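Local coordinates for protein extracellular sialidase/neuraminidase, putative (Aspergillus fumigatus, PDB 2XZI) that hydrolyses sialic-acid glycosides with an apparent preference for the deaminated sugar KDN, acting as an exo-sialidase (KDNase) built on a beta-propeller, at residues Val94-Thr106 / Ile115-Ser127. Numbering follows the deposited sequence.
Sequences VVGSGAGTWGNPT and IYLFLSWNGATYS. With NA (sodium ion), chain E.
Trp102 and Trp121, a non-hydrogen-bonded pair of the antiparallel hairpin 101-109/115-122, meet edge to face, their planes at 57°. Beyond CB, Trp102 CG lies 4.2 Å from Trp121 CD1; that carbon sits over the ring centre, with Trp102 CE2 at 3.5 Å, CZ2 at 3.6 Å and the far-rim CH2 at 3.9 Å from it. Val95 CG2 covers the opposite face, so the broad indole is held between a methyl of branched Val95 and the CD1 edge of Trp121. At the rim, Trp102 NE1 gives a nearly straight hydrogen bond to Ser97 O (2.9 Å), in the ring plane and on a carbonyl lone pair, which fixes the ring's rotation. Trp121 CG stands anti to its backbone N (chi1 175°), which carries CD1 over its neighbour while NE1 donates to a water shared with Ser97 O and Gly100 N. Gly100 CA packs 3.5 Å from Asn122 O, where glycine fits by having no side chain. Leu119 CD1 meets Val95 CG1 tip to tip at 3.8 Å.

On the other face, Asn122 ND2 hydrogen-bonds Gly123 O and, weakly, Thr101 OG1, which also bonds Gly66 O; Arg151 is Asn122's strongest polar partner. At a beta bulge, Asn104 CB rests 3.5 Å from Ser120 OG; its ND2 bonds Val185 O and OD1 Arg151, near a bound KDN sugar.

Paired backbone bonds join Thr101/Asn122 and Gly103/Ser120 before the bulge, Thr106/Phe118 after it. Gly96 O, Gly98 O, Asp67, Asn69 and waters bind sodium, one water donating to Gly100 O. Backbone pairing, indole bond and water thus tie the sodium loop to this propeller hairpin.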
ATOM      1  N   VAL A  94      10.661   9.355  -6.556  1.00  7.12           N
ATOM      2  CA  VAL A  94      10.855   8.316  -7.554  1.00  7.45           C
ATOM      3  C   VAL A  94      10.597   8.938  -8.930  1.00  8.14           C
ATOM      4  O   VAL A  94      11.438   8.828  -9.814  1.00  9.94           O
ATOM      5  CB  VAL A  94       9.911   7.119  -7.323  1.00  7.24           C
ATOM      6  CG1 VAL A  94      10.043   6.133  -8.483  1.00  7.83           C
ATOM      7  CG2 VAL A  94      10.230   6.417  -6.018  1.00  7.67           C
ATOM      8  N   VAL A  95       9.436   9.586  -9.078  1.00  8.40           N
ATOM      9  CA  VAL A  95       9.033  10.210 -10.342  1.00  8.98           C
ATOM     10  C   VAL A  95       8.047  11.334 -10.062  1.00  9.63           C
ATOM     11  O   VAL A  95       7.176  11.196  -9.206  1.00  8.97           O
ATOM     12  CB  VAL A  95       8.425   9.167 -11.331  1.00  8.38           C
ATOM     13  CG1 VAL A  95       7.211   8.436 -10.721  1.00  8.82           C
ATOM     14  CG2 VAL A  95       8.065   9.821 -12.668  1.00  9.24           C
ATOM     15  N   GLY A  96       8.192  12.449 -10.773  1.00 10.13           N
ATOM     16  CA  GLY A  96       7.326  13.616 -10.569  1.00 11.67           C
ATOM     17  C   GLY A  96       7.103  14.423 -11.836  1.00 12.66           C
ATOM     18  O   GLY A  96       6.531  15.517 -11.799  1.00 13.33           O
ATOM     19  N   SER A  97       7.540  13.881 -12.966  1.00 13.95           N
ATOM     20  CA  SER A  97       7.482  14.595 -14.245  1.00 14.87           C
ATOM     21  C   SER A  97       6.071  15.039 -14.650  1.00 14.82           C
ATOM     22  O   SER A  97       5.127  14.259 -14.575  1.00 15.19           O
ATOM     23  CB  SER A  97       8.111  13.738 -15.348  1.00 15.33           C
ATOM     24  OG  SER A  97       7.526  12.445 -15.402  1.00 17.78           O
ATOM     25  N   GLY A  98       5.937  16.290 -15.082  1.00 15.18           N
ATOM     26  CA  GLY A  98       4.645  16.799 -15.535  1.00 15.65           C
ATOM     27  C   GLY A  98       3.744  17.209 -14.381  1.00 15.30           C
ATOM     28  O   GLY A  98       4.177  17.215 -13.216  1.00 16.64           O
ATOM     29  N   ALA A  99       2.494  17.553 -14.698  1.00 14.43           N
ATOM     30  CA  ALA A  99       1.496  17.966 -13.693  1.00 14.01           C
ATOM     31  C   ALA A  99       0.363  16.934 -13.598  1.00 13.24           C
ATOM     32  O   ALA A  99      -0.730  17.209 -13.068  1.00 13.38           O
ATOM     33  CB  ALA A  99       0.945  19.336 -14.029  1.00 14.78           C
ATOM     34  N   GLY A 100       0.645  15.744 -14.119  1.00 12.96           N
ATOM     35  CA  GLY A 100      -0.259  14.617 -14.004  1.00 12.49           C
ATOM     36  C   GLY A 100      -0.059  13.891 -12.688  1.00 11.90           C
ATOM     37  O   GLY A 100       0.695  14.331 -11.805  1.00 11.11           O
ATOM     38  N   THR A 101      -0.728  12.754 -12.577  1.00 10.59           N
ATOM     39  CA  THR A 101      -0.787  11.960 -11.359  1.00  9.98           C
ATOM     40  C   THR A 101       0.103  10.742 -11.505  1.00  9.00           C
ATOM     41  O   THR A 101      -0.139   9.906 -12.383  1.00  8.65           O
ATOM     42  CB  THR A 101      -2.238  11.436 -11.105  1.00 10.19           C
ATOM     43  OG1 THR A 101      -3.167  12.521 -10.985  1.00 11.99           O
ATOM     44  CG2 THR A 101      -2.306  10.502  -9.879  1.00 12.15           C
ATOM     45  N   TRP A 102       1.133  10.651 -10.664  1.00  7.53           N
ATOM     46  CA  TRP A 102       1.919   9.433 -10.501  1.00  7.48           C
ATOM     47  C   TRP A 102       1.549   8.836  -9.151  1.00  7.28           C
ATOM     48  O   TRP A 102       1.753   9.484  -8.122  1.00  8.09           O
ATOM     49  CB  TRP A 102       3.423   9.724 -10.509  1.00  7.43           C
ATOM     50  CG  TRP A 102       3.960  10.230 -11.802  1.00  8.36           C
ATOM     51  CD1 TRP A 102       4.159  11.531 -12.137  1.00  9.29           C
ATOM     52  CD2 TRP A 102       4.351   9.451 -12.941  1.00  9.97           C
ATOM     53  NE1 TRP A 102       4.662  11.619 -13.420  1.00 11.31           N
ATOM     54  CE2 TRP A 102       4.788  10.357 -13.932  1.00  9.95           C
ATOM     55  CE3 TRP A 102       4.385   8.074 -13.215  1.00  9.93           C
ATOM     56  CZ2 TRP A 102       5.245   9.933 -15.189  1.00 12.57           C
ATOM     57  CZ3 TRP A 102       4.843   7.655 -14.459  1.00 12.76           C
ATOM     58  CH2 TRP A 102       5.268   8.582 -15.427  1.00 12.87           C
ATOM     59  N   GLY A 103       1.038   7.609  -9.134  1.00  5.92           N
ATOM     60  CA  GLY A 103       0.592   7.046  -7.864  1.00  5.75           C
ATOM     61  C   GLY A 103       0.387   5.557  -7.813  1.00  5.39           C
ATOM     62  O   GLY A 103       0.951   4.805  -8.607  1.00  5.81           O
ATOM     63  N   ASN A 104      -0.440   5.142  -6.855  1.00  4.57           N
ATOM     64  CA  ASN A 104      -0.681   3.716  -6.588  1.00  5.25           C
ATOM     65  C   ASN A 104       0.615   2.910  -6.389  1.00  4.90           C
ATOM     66  O   ASN A 104       0.812   1.874  -7.021  1.00  5.55           O
ATOM     67  CB  ASN A 104      -1.516   3.087  -7.719  1.00  5.43           C
ATOM     68  CG  ASN A 104      -2.973   3.452  -7.637  1.00  5.03           C
ATOM     69  OD1 ASN A 104      -3.351   4.610  -7.878  1.00  5.97           O
ATOM     70  ND2 ASN A 104      -3.805   2.491  -7.269  1.00  5.57           N
ATOM     71  N   PRO A 105       1.528   3.379  -5.527  1.00  4.83           N
ATOM     72  CA  PRO A 105       2.762   2.598  -5.406  1.00  4.75           C
ATOM     73  C   PRO A 105       2.504   1.148  -4.994  1.00  4.13           C
ATOM     74  O   PRO A 105       1.803   0.889  -4.010  1.00  4.62           O
ATOM     75  CB  PRO A 105       3.538   3.340  -4.300  1.00  4.44           C
ATOM     76  CG  PRO A 105       2.473   4.032  -3.521  1.00  4.64           C
ATOM     77  CD  PRO A 105       1.484   4.471  -4.537  1.00  4.70           C
ATOM     78  N   THR A 106       3.060   0.211  -5.767  1.00  4.47           N
ATOM     79  CA  THR A 106       2.917  -1.223  -5.491  1.00  4.57           C
ATOM     80  C   THR A 106       4.278  -1.905  -5.693  1.00  4.67           C
ATOM     81  O   THR A 106       4.570  -2.437  -6.766  1.00  4.93           O
ATOM     82  CB  THR A 106       1.814  -1.859  -6.362  1.00  4.60           C
ATOM     83  OG1 THR A 106       0.645  -1.040  -6.303  1.00  5.14           O
ATOM     84  CG2 THR A 106       1.452  -3.254  -5.868  1.00  4.70           C
ATOM     85  N   ILE A 115      14.382  -3.978  -6.522  1.00  6.31           N
ATOM     86  CA  ILE A 115      13.068  -3.567  -6.048  1.00  6.36           C
ATOM     87  C   ILE A 115      12.255  -3.041  -7.226  1.00  6.32           C
ATOM     88  O   ILE A 115      12.583  -2.019  -7.819  1.00  7.20           O
ATOM     89  CB  ILE A 115      13.110  -2.522  -4.915  1.00  6.00           C
ATOM     90  CG1 ILE A 115      14.011  -2.988  -3.759  1.00  7.87           C
ATOM     91  CG2 ILE A 115      11.678  -2.263  -4.426  1.00  7.24           C
ATOM     92  CD1 ILE A 115      15.429  -2.387  -3.814  1.00  9.24           C
ATOM     93  N   TYR A 116      11.200  -3.770  -7.567  1.00  5.80           N
ATOM     94  CA  TYR A 116      10.281  -3.357  -8.580  1.00  5.34           C
ATOM     95  C   TYR A 116       9.213  -2.472  -7.965  1.00  5.28           C
ATOM     96  O   TYR A 116       8.732  -2.744  -6.870  1.00  7.12           O
ATOM     97  CB  TYR A 116       9.618  -4.578  -9.192  1.00  5.97           C
ATOM     98  CG  TYR A 116      10.431  -5.390 -10.174  1.00  5.75           C
ATOM     99  CD1 TYR A 116      10.809  -4.851 -11.407  1.00  6.76           C
ATOM    100  CD2 TYR A 116      10.740  -6.716  -9.897  1.00  5.80           C
ATOM    101  CE1 TYR A 116      11.515  -5.626 -12.332  1.00  8.00           C
ATOM    102  CE2 TYR A 116      11.439  -7.487 -10.810  1.00  6.57           C
ATOM    103  CZ  TYR A 116      11.814  -6.925 -12.015  1.00  6.04           C
ATOM    104  OH  TYR A 116      12.481  -7.693 -12.955  1.00  8.44           O
ATOM    105  N   LEU A 117       8.842  -1.409  -8.675  1.00  4.35           N
ATOM    106  CA  LEU A 117       7.749  -0.554  -8.239  1.00  4.94           C
ATOM    107  C   LEU A 117       6.779  -0.339  -9.404  1.00  4.59           C
ATOM    108  O   LEU A 117       7.082   0.360 -10.377  1.00  5.37           O
ATOM    109  CB  LEU A 117       8.270   0.769  -7.656  1.00  4.54           C
ATOM    110  CG  LEU A 117       7.228   1.801  -7.233  1.00  5.80           C
ATOM    111  CD1 LEU A 117       6.580   1.395  -5.946  1.00  5.36           C
ATOM    112  CD2 LEU A 117       7.928   3.124  -7.042  1.00  7.77           C
ATOM    113  N   PHE A 118       5.622  -0.979  -9.306  1.00  5.07           N
ATOM    114  CA  PHE A 118       4.538  -0.699 -10.238  1.00  5.24           C
ATOM    115  C   PHE A 118       3.776   0.542  -9.797  1.00  5.52           C
ATOM    116  O   PHE A 118       3.631   0.791  -8.608  1.00  5.74           O
ATOM    117  CB  PHE A 118       3.583  -1.896 -10.327  1.00  5.95           C
ATOM    118  CG  PHE A 118       4.154  -3.087 -11.059  1.00  5.81           C
ATOM    119  CD1 PHE A 118       4.912  -4.060 -10.387  1.00  6.79           C
ATOM    120  CD2 PHE A 118       3.940  -3.228 -12.439  1.00  6.99           C
ATOM    121  CE1 PHE A 118       5.459  -5.156 -11.090  1.00  6.93           C
ATOM    122  CE2 PHE A 118       4.487  -4.325 -13.140  1.00  7.12           C
ATOM    123  CZ  PHE A 118       5.237  -5.283 -12.451  1.00  5.97           C
ATOM    124  N   LEU A 119       3.303   1.319 -10.771  1.00  6.19           N
ATOM    125  CA  LEU A 119       2.638   2.596 -10.508  1.00  6.94           C
ATOM    126  C   LEU A 119       1.529   2.799 -11.519  1.00  6.47           C
ATOM    127  O   LEU A 119       1.612   2.258 -12.617  1.00  6.52           O
ATOM    128  CB  LEU A 119       3.604   3.781 -10.697  1.00  8.82           C
ATOM    129  CG  LEU A 119       4.895   3.836  -9.912  1.00  9.93           C
ATOM    130  CD1 LEU A 119       5.834   4.910 -10.465  1.00 12.04           C
ATOM    131  CD2 LEU A 119       4.584   4.115  -8.462  1.00 11.05           C
ATOM    132  N   SER A 120       0.530   3.596 -11.153  1.00  5.63           N
ATOM    133  CA  SER A 120      -0.483   4.083 -12.074  1.00  5.68           C
ATOM    134  C   SER A 120      -0.192   5.548 -12.425  1.00  5.59           C
ATOM    135  O   SER A 120       0.427   6.282 -11.633  1.00  5.96           O
ATOM    136  CB  SER A 120      -1.867   3.969 -11.424  1.00  6.12           C
ATOM    137  OG  SER A 120      -2.221   2.612 -11.154  1.00  6.84           O
ATOM    138  N   TRP A 121      -0.619   5.957 -13.624  1.00  5.91           N
ATOM    139  CA  TRP A 121      -0.490   7.338 -14.069  1.00  6.65           C
ATOM    140  C   TRP A 121      -1.776   7.748 -14.760  1.00  6.52           C
ATOM    141  O   TRP A 121      -2.422   6.918 -15.421  1.00  7.98           O
ATOM    142  CB  TRP A 121       0.663   7.437 -15.073  1.00  7.02           C
ATOM    143  CG  TRP A 121       0.830   8.779 -15.683  1.00  9.16           C
ATOM    144  CD1 TRP A 121       1.613   9.780 -15.200  1.00 10.33           C
ATOM    145  CD2 TRP A 121       0.235   9.274 -16.898  1.00 10.82           C
ATOM    146  NE1 TRP A 121       1.540  10.874 -16.020  1.00 11.93           N
ATOM    147  CE2 TRP A 121       0.702  10.597 -17.070  1.00 10.48           C
ATOM    148  CE3 TRP A 121      -0.663   8.741 -17.844  1.00 10.87           C
ATOM    149  CZ2 TRP A 121       0.312  11.401 -18.160  1.00 11.95           C
ATOM    150  CZ3 TRP A 121      -1.057   9.551 -18.929  1.00 11.85           C
ATOM    151  CH2 TRP A 121      -0.566  10.860 -19.066  1.00 11.71           C
ATOM    152  N   ASN A 122      -2.134   9.018 -14.636  1.00  6.56           N
ATOM    153  CA  ASN A 122      -3.085   9.658 -15.552  1.00  7.14           C
ATOM    154  C   ASN A 122      -2.647  11.080 -15.837  1.00  7.62           C
ATOM    155  O   ASN A 122      -1.850  11.669 -15.084  1.00  7.87           O
ATOM    156  CB  ASN A 122      -4.555   9.608 -15.065  1.00  6.41           C
ATOM    157  CG  ASN A 122      -4.744  10.198 -13.688  1.00  8.57           C
ATOM    158  OD1 ASN A 122      -4.778   9.479 -12.691  1.00  7.82           O
ATOM    159  ND2 ASN A 122      -4.858  11.528 -13.619  1.00 10.49           N
ATOM    160  N   GLY A 123      -3.195  11.644 -16.907  1.00  8.31           N
ATOM    161  CA  GLY A 123      -2.845  12.989 -17.335  1.00  8.72           C
ATOM    162  C   GLY A 123      -3.301  14.098 -16.426  1.00 10.46           C
ATOM    163  O   GLY A 123      -4.222  13.923 -15.625  1.00 10.01           O
ATOM    164  N   ALA A 124      -2.665  15.261 -16.607  1.00 12.59           N
ATOM    165  CA  ALA A 124      -2.862  16.461 -15.780  1.00 13.93           C
ATOM    166  C   ALA A 124      -4.291  17.014 -15.786  1.00 14.13           C
ATOM    167  O   ALA A 124      -4.706  17.687 -14.837  1.00 15.77           O
ATOM    168  CB  ALA A 124      -1.876  17.558 -16.208  1.00 13.97           C
ATOM    169  N   THR A 125      -5.032  16.738 -16.856  1.00 14.22           N
ATOM    170  CA  THR A 125      -6.339  17.355 -17.049  1.00 14.17           C
ATOM    171  C   THR A 125      -7.444  16.317 -17.047  1.00 13.49           C
ATOM    172  O   THR A 125      -8.563  16.599 -17.470  1.00 14.18           O
ATOM    173  CB  THR A 125      -6.402  18.169 -18.363  1.00 14.49           C
ATOM    174  OG1 THR A 125      -6.126  17.306 -19.473  1.00 16.67           O
ATOM    175  CG2 THR A 125      -5.400  19.344 -18.332  1.00 14.84           C
ATOM    176  N   TYR A 126      -7.130  15.112 -16.570  1.00 12.04           N
ATOM    177  CA  TYR A 126      -8.138  14.057 -16.415  1.00 11.29           C
ATOM    178  C   TYR A 126      -8.356  13.684 -14.955  1.00 10.99           C
ATOM    179  O   TYR A 126      -7.442  13.807 -14.124  1.00 11.14           O
ATOM    180  CB  TYR A 126      -7.741  12.806 -17.196  1.00 11.06           C
ATOM    181  CG  TYR A 126      -7.760  12.987 -18.682  1.00 11.08           C
ATOM    182  CD1 TYR A 126      -6.654  13.505 -19.349  1.00 11.89           C
ATOM    183  CD2 TYR A 126      -8.892  12.665 -19.433  1.00 11.48           C
ATOM    184  CE1 TYR A 126      -6.664  13.691 -20.722  1.00 13.87           C
ATOM    185  CE2 TYR A 126      -8.906  12.846 -20.805  1.00 14.06           C
ATOM    186  CZ  TYR A 126      -7.789  13.359 -21.438  1.00 13.16           C
ATOM    187  OH  TYR A 126      -7.789  13.543 -22.803  1.00 16.58           O
ATOM    188  N   SER A 127      -9.567  13.223 -14.651  1.00 10.31           N
ATOM    189  CA  SER A 127      -9.898  12.688 -13.335  1.00  9.88           C
ATOM    190  C   SER A 127     -10.873  11.529 -13.474  1.00 10.12           C
ATOM    191  O   SER A 127     -11.522  11.395 -14.515  1.00  9.55           O
ATOM    192  CB  SER A 127     -10.454  13.777 -12.412  1.00 10.31           C
ATOM    193  OG  SER A 127     -11.739  14.224 -12.833  1.00 10.35           O
TER
HETATM  194 NA    NA E 502       4.529  16.405 -10.976  1.00 12.27          NA
HETATM  195  O   HOH W   1       2.480  13.844 -15.435  1.00 20.15           O
HETATM  196  O   HOH W   2      -2.850  18.909 -13.000  1.00 18.89           O
HETATM  197  O   HOH W   3       3.188  14.607 -11.292  1.00 12.81           O
HETATM  198  O   HOH W   4      -5.181  14.560 -12.896  1.00 18.74           O
HETATM  199  O   HOH W   5       5.348  18.274  -9.570  1.00 21.31           O